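Local coordinates for protein ornithine carbamoyltransferase, anabolic (Campylobacter jejuni subsp. jejuni, PDB 3TPF) that catalyses the transfer of the carbamoyl group from carbamoyl phosphate to L-ornithine, giving L-citrulline and phosphate in the first step from ornithine to arginine, at residues L106-A109 / R110-A114; D280-F283 / E284-R287. All blocks are in the same frame, centred on the assembly; numbering follows the deposited sequence.

In the fold
Contact 1 (106-109 with 110-114) comes before contact 2 (280-283 with 284-287) along the chain, and the two lie on opposite sides of the chain's centre, their own centres about 33 Å apart and their nearest atoms about 24 Å apart. Contact 1 is the last part of helix 102-111 in the carbamoyl phosphate domain, inside the beta-alpha-beta unit of strand 94-98, helix 102-111 and strand 116-118 in the four-stranded parallel sheet. Contact 2 is an early part of helix 279-302, in the ornithine-binding domain with its five-stranded parallel sheet. It lies where the two domains and a neighbouring subunit meet, while contact 1 stays within one domain.

Contact 1 (L106-A109 / R110-A114); sequences LEFA and RYSKA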
loop_
_atom_site.group_PDB
_atom_site.type_symbol
_atom_site.label_atom_id
_atom_site.label_comp_id
_atom_site.label_asym_id
_atom_site.label_seq_id
_atom_site.Cartn_x
_atom_site.Cartn_y
_atom_site.Cartn_z
ATOM N N LEU B 106 -12.545 4.205 -20.504
ATOM C CA LEU B 106 -13.763 4.833 -21.026
ATOM C C LEU B 106 -14.955 4.187 -20.330
ATOM O O LEU B 106 -15.866 4.831 -19.822
ATOM C CB LEU B 106 -13.846 4.687 -22.550
ATOM C CG LEU B 106 -12.938 5.588 -23.412
ATOM C CD1 LEU B 106 -12.999 5.085 -24.838
ATOM C CD2 LEU B 106 -13.315 7.072 -23.474
ATOM N N GLU B 107 -14.911 2.865 -20.277
ATOM C CA GLU B 107 -15.985 2.066 -19.672
ATOM C C GLU B 107 -16.159 2.422 -18.185
ATOM O O GLU B 107 -17.263 2.520 -17.693
ATOM C CB GLU B 107 -15.682 0.568 -19.815
ATOM C CG GLU B 107 -16.626 -0.353 -19.051
ATOM C CD GLU B 107 -18.028 -0.524 -19.672
ATOM O OE1 GLU B 107 -18.349 0.084 -20.748
ATOM O OE2 GLU B 107 -18.814 -1.296 -19.059
ATOM N N PHE B 108 -15.057 2.590 -17.485
ATOM C CA PHE B 108 -15.115 3.011 -16.080
ATOM C C PHE B 108 -15.719 4.413 -15.938
ATOM O O PHE B 108 -16.578 4.626 -15.109
ATOM C CB PHE B 108 -13.717 3.004 -15.483
ATOM C CG PHE B 108 -13.692 3.040 -13.991
ATOM C CD1 PHE B 108 -13.935 4.250 -13.306
ATOM C CD2 PHE B 108 -13.350 1.909 -13.265
ATOM C CE1 PHE B 108 -13.863 4.295 -11.940
ATOM C CE2 PHE B 108 -13.242 1.967 -11.904
ATOM C CZ PHE B 108 -13.495 3.167 -11.236
ATOM N N ALA B 109 -15.235 5.361 -16.743
ATOM C CA ALA B 109 -15.676 6.803 -16.684
ATOM C C ALA B 109 -17.156 6.869 -16.909
ATOM O O ALA B 109 -17.889 7.644 -16.289
ATOM C CB ALA B 109 -14.972 7.641 -17.724
ATOM N N ARG B 110 -17.576 5.983 -17.784
ATOM C CA ARG B 110 -18.944 5.908 -18.201
ATOM C C ARG B 110 -19.829 5.630 -16.994
ATOM O O ARG B 110 -20.948 6.097 -16.934
ATOM C CB ARG B 110 -19.055 4.785 -19.214
ATOM C CG ARG B 110 -20.120 4.769 -20.281
ATOM C CD ARG B 110 -19.601 3.663 -21.273
ATOM N NE ARG B 110 -18.798 4.188 -22.376
ATOM C CZ ARG B 110 -17.945 3.463 -23.120
ATOM N NH1 ARG B 110 -17.767 2.154 -22.882
ATOM N NH2 ARG B 110 -17.260 4.046 -24.126
ATOM N N TYR B 111 -19.343 4.855 -16.034
ATOM C CA TYR B 111 -20.123 4.506 -14.827
ATOM C C TYR B 111 -19.633 5.161 -13.521
ATOM O O TYR B 111 -20.116 4.798 -12.446
ATOM C CB TYR B 111 -20.126 2.983 -14.649
ATOM C CG TYR B 111 -20.950 2.275 -15.674
ATOM C CD1 TYR B 111 -22.333 2.202 -15.555
ATOM C CD2 TYR B 111 -20.359 1.699 -16.788
ATOM C CE1 TYR B 111 -23.092 1.559 -16.515
ATOM C CE2 TYR B 111 -21.114 1.045 -17.733
ATOM C CZ TYR B 111 -22.477 0.966 -17.599
ATOM O OH TYR B 111 -23.214 0.287 -18.583
ATOM N N SER B 112 -18.626 6.033 -13.585
ATOM C CA SER B 112 -18.031 6.576 -12.358
ATOM C C SER B 112 -18.607 7.879 -11.989
ATOM O O SER B 112 -18.511 8.803 -12.726
ATOM C CB SER B 112 -16.521 6.773 -12.506
ATOM O OG SER B 112 -15.973 7.322 -11.308
ATOM N N LYS B 113 -19.170 7.980 -10.818
ATOM C CA LYS B 113 -19.570 9.315 -10.292
ATOM C C LYS B 113 -18.372 10.237 -10.098
ATOM O O LYS B 113 -18.498 11.428 -10.103
ATOM C CB LYS B 113 -20.373 9.204 -8.984
ATOM C CG LYS B 113 -21.843 8.701 -9.166
ATOM N N ALA B 114 -17.189 9.677 -9.962
ATOM C CA ALA B 114 -15.973 10.468 -9.733
ATOM C C ALA B 114 -15.246 10.619 -11.023
ATOM O O ALA B 114 -15.219 9.684 -11.824
ATOM C CB ALA B 114 -15.046 9.756 -8.748
#
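Arg110 NH1 is gripped by two carboxylates of its own helix: Glu107 OE1, 3.0 Å from Arg110 NH1, and Glu103 OE2, about two turns before Arg110, which forms a second salt bridge. The oxygen of Glu107 lies at the edge of the guanidinium, 9° out of its plane, and is approached nearly along its C-O axis, while carboxylate and guanidinium planes stand 75° apart. A bend at chi2 (75°) folds the Glu107 carboxylate round to this nitrogen. One face of the guanidinium lies over the backbone N of Glu107 and the CB of Leu106, the latter 3.8 Å from Arg110 NH2.

The other carboxylate oxygen, Glu107 OE2, comes 3.5 Å from Tyr111 CE2, and Glu107 O meets the edge of the same ring, 3.3 Å from Tyr111 CD2. Phe108, on the inner side, sets its CE1 3.7 Å from Ser112 CB and packs the helix of this beta-alpha-beta unit against both flanking strands, on Val95 and Met97 of strand 94-98 and on Val116 of strand 116-118.

Along the backbone, Arg110 N bonds to Leu106 O at 2.9 Å and Tyr111 N to Phe108 O, also at 2.9 Å. A weak bond joins Ser112 N to Ala109 O. Beyond it the hydroxyl of Ser112 approaches Ala114 O, so closely that the details of this bond are doubtful, as the chain heads for strand 116-118. Arg110 probably offsets the repulsion between Glu103 and Glu107, and its positive charge is probably favourable near the C-terminal end of a helix.

Contact 2 (D280-F283 / E284-R287); sequences DVIF and EEAR
Glu284 N donates to Asp280 O at 3.1 Å, the first of four consecutive i to i-4 bonds that carry helix 279-302 through this turn. Glu285 N follows to Val281 O at 2.9 Å, Ala286 N to Ile282 O and Arg287 N to Phe283 O. Phe283 O also receives a weak bond from a water that donates, again weakly, to Glu284 OE1. That carboxylate oxygen has a further weak bond, within a salt bridge, from Arg287 NH1 at 3.1 Å; the strongest partner of Glu284, however, is Lys27, paired with OE2.

Glu285 is satisfied inside the protein. With CG anti to the backbone N (chi1 178°) and the chain extended beyond it, its carboxylate reaches inward: OE1 accepts from the backbone N of His260, tying the helix to strand 257-260, and OE2 takes a weak bond from Gln128, a residue predicted to bind carbamoyl phosphate. Asp132 lies close to OE2, a like-charged pairing that would tend to raise the proton affinity of one of the two acids.

Helices 279-302 and 126-138 are the two that connect the domains in this family. Val281 touches Ile257 of strand 257-260 and Thr135 of helix 126-138. Ile282 and Phe283 pack on Phe275 of helix 272-277 and on Leu262, while Phe283, Ala286 and Arg287 meet Arg86, Val87 and Ala90, respectively, of a neighbouring subunit.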
loop_
_atom_site.group_PDB
_atom_site.type_symbol
_atom_site.label_atom_id
_atom_site.label_comp_id
_atom_site.label_asym_id
_atom_site.label_seq_id
_atom_site.Cartn_x
_atom_site.Cartn_y
_atom_site.Cartn_z
ATOM N N ASP B 280 19.933 17.496 -15.468
ATOM C CA ASP B 280 19.172 18.496 -14.726
ATOM C C ASP B 280 17.765 18.641 -15.246
ATOM O O ASP B 280 16.799 18.686 -14.462
ATOM C CB ASP B 280 19.811 19.872 -14.732
ATOM C CG ASP B 280 21.104 19.930 -13.953
ATOM O OD1 ASP B 280 21.262 19.264 -12.930
ATOM O OD2 ASP B 280 22.025 20.651 -14.364
ATOM N N VAL B 281 17.625 18.761 -16.557
ATOM C CA VAL B 281 16.306 19.004 -17.140
ATOM C C VAL B 281 15.477 17.762 -17.096
ATOM O O VAL B 281 14.280 17.817 -16.895
ATOM C CB VAL B 281 16.326 19.639 -18.569
ATOM C CG1 VAL B 281 16.613 18.581 -19.663
ATOM C CG2 VAL B 281 15.004 20.319 -18.828
ATOM N N ILE B 282 16.098 16.630 -17.374
ATOM C CA ILE B 282 15.364 15.377 -17.465
ATOM C C ILE B 282 14.764 15.071 -16.085
ATOM O O ILE B 282 13.620 14.599 -15.981
ATOM C CB ILE B 282 16.230 14.206 -17.937
ATOM C CG1 ILE B 282 16.554 14.388 -19.426
ATOM C CG2 ILE B 282 15.503 12.872 -17.732
ATOM C CD1 ILE B 282 17.537 13.360 -19.996
ATOM N N PHE B 283 15.518 15.303 -15.047
ATOM C CA PHE B 283 15.022 14.927 -13.740
ATOM C C PHE B 283 14.112 15.985 -13.162
ATOM O O PHE B 283 13.359 15.671 -12.274
ATOM C CB PHE B 283 16.159 14.533 -12.729
ATOM C CG PHE B 283 16.838 13.248 -13.077
ATOM C CD1 PHE B 283 16.154 12.064 -13.049
ATOM C CD2 PHE B 283 18.135 13.240 -13.532
ATOM C CE1 PHE B 283 16.739 10.864 -13.446
ATOM C CE2 PHE B 283 18.751 12.047 -13.895
ATOM C CZ PHE B 283 18.048 10.851 -13.844
ATOM N N GLU B 284 14.230 17.237 -13.590
ATOM C CA GLU B 284 13.237 18.209 -13.199
ATOM C C GLU B 284 11.893 17.781 -13.867
ATOM O O GLU B 284 10.808 17.818 -13.270
ATOM C CB GLU B 284 13.649 19.621 -13.595
ATOM C CG GLU B 284 14.166 20.497 -12.446
ATOM C CD GLU B 284 13.151 20.637 -11.267
ATOM O OE1 GLU B 284 13.586 20.665 -10.065
ATOM O OE2 GLU B 284 11.900 20.736 -11.520
ATOM N N GLU B 285 12.017 17.307 -15.098
ATOM C CA GLU B 285 10.885 16.863 -15.877
ATOM C C GLU B 285 10.164 15.842 -14.998
ATOM O O GLU B 285 9.008 15.999 -14.736
ATOM C CB GLU B 285 11.307 16.246 -17.228
ATOM C CG GLU B 285 10.171 15.702 -18.121
ATOM C CD GLU B 285 10.624 14.841 -19.334
ATOM O OE1 GLU B 285 11.859 14.753 -19.483
ATOM O OE2 GLU B 285 9.741 14.283 -20.107
ATOM N N ALA B 286 10.882 14.795 -14.578
ATOM C CA ALA B 286 10.391 13.720 -13.688
ATOM C C ALA B 286 9.588 14.225 -12.497
ATOM O O ALA B 286 8.459 13.880 -12.220
ATOM C CB ALA B 286 11.622 13.022 -13.152
ATOM N N ARG B 287 10.213 15.118 -11.796
ATOM C CA ARG B 287 9.645 15.685 -10.626
ATOM C C ARG B 287 8.482 16.579 -10.945
ATOM O O ARG B 287 7.572 16.709 -10.157
ATOM C CB ARG B 287 10.735 16.496 -9.969
ATOM C CG ARG B 287 10.369 17.133 -8.666
ATOM C CD ARG B 287 11.469 18.106 -8.363
ATOM N NE ARG B 287 11.549 18.427 -6.948
ATOM C CZ ARG B 287 11.896 19.628 -6.493
ATOM N NH1 ARG B 287 12.158 20.633 -7.355
ATOM N NH2 ARG B 287 11.955 19.841 -5.178
HETATM O O HOH W 1 14.661 17.615 -9.714
#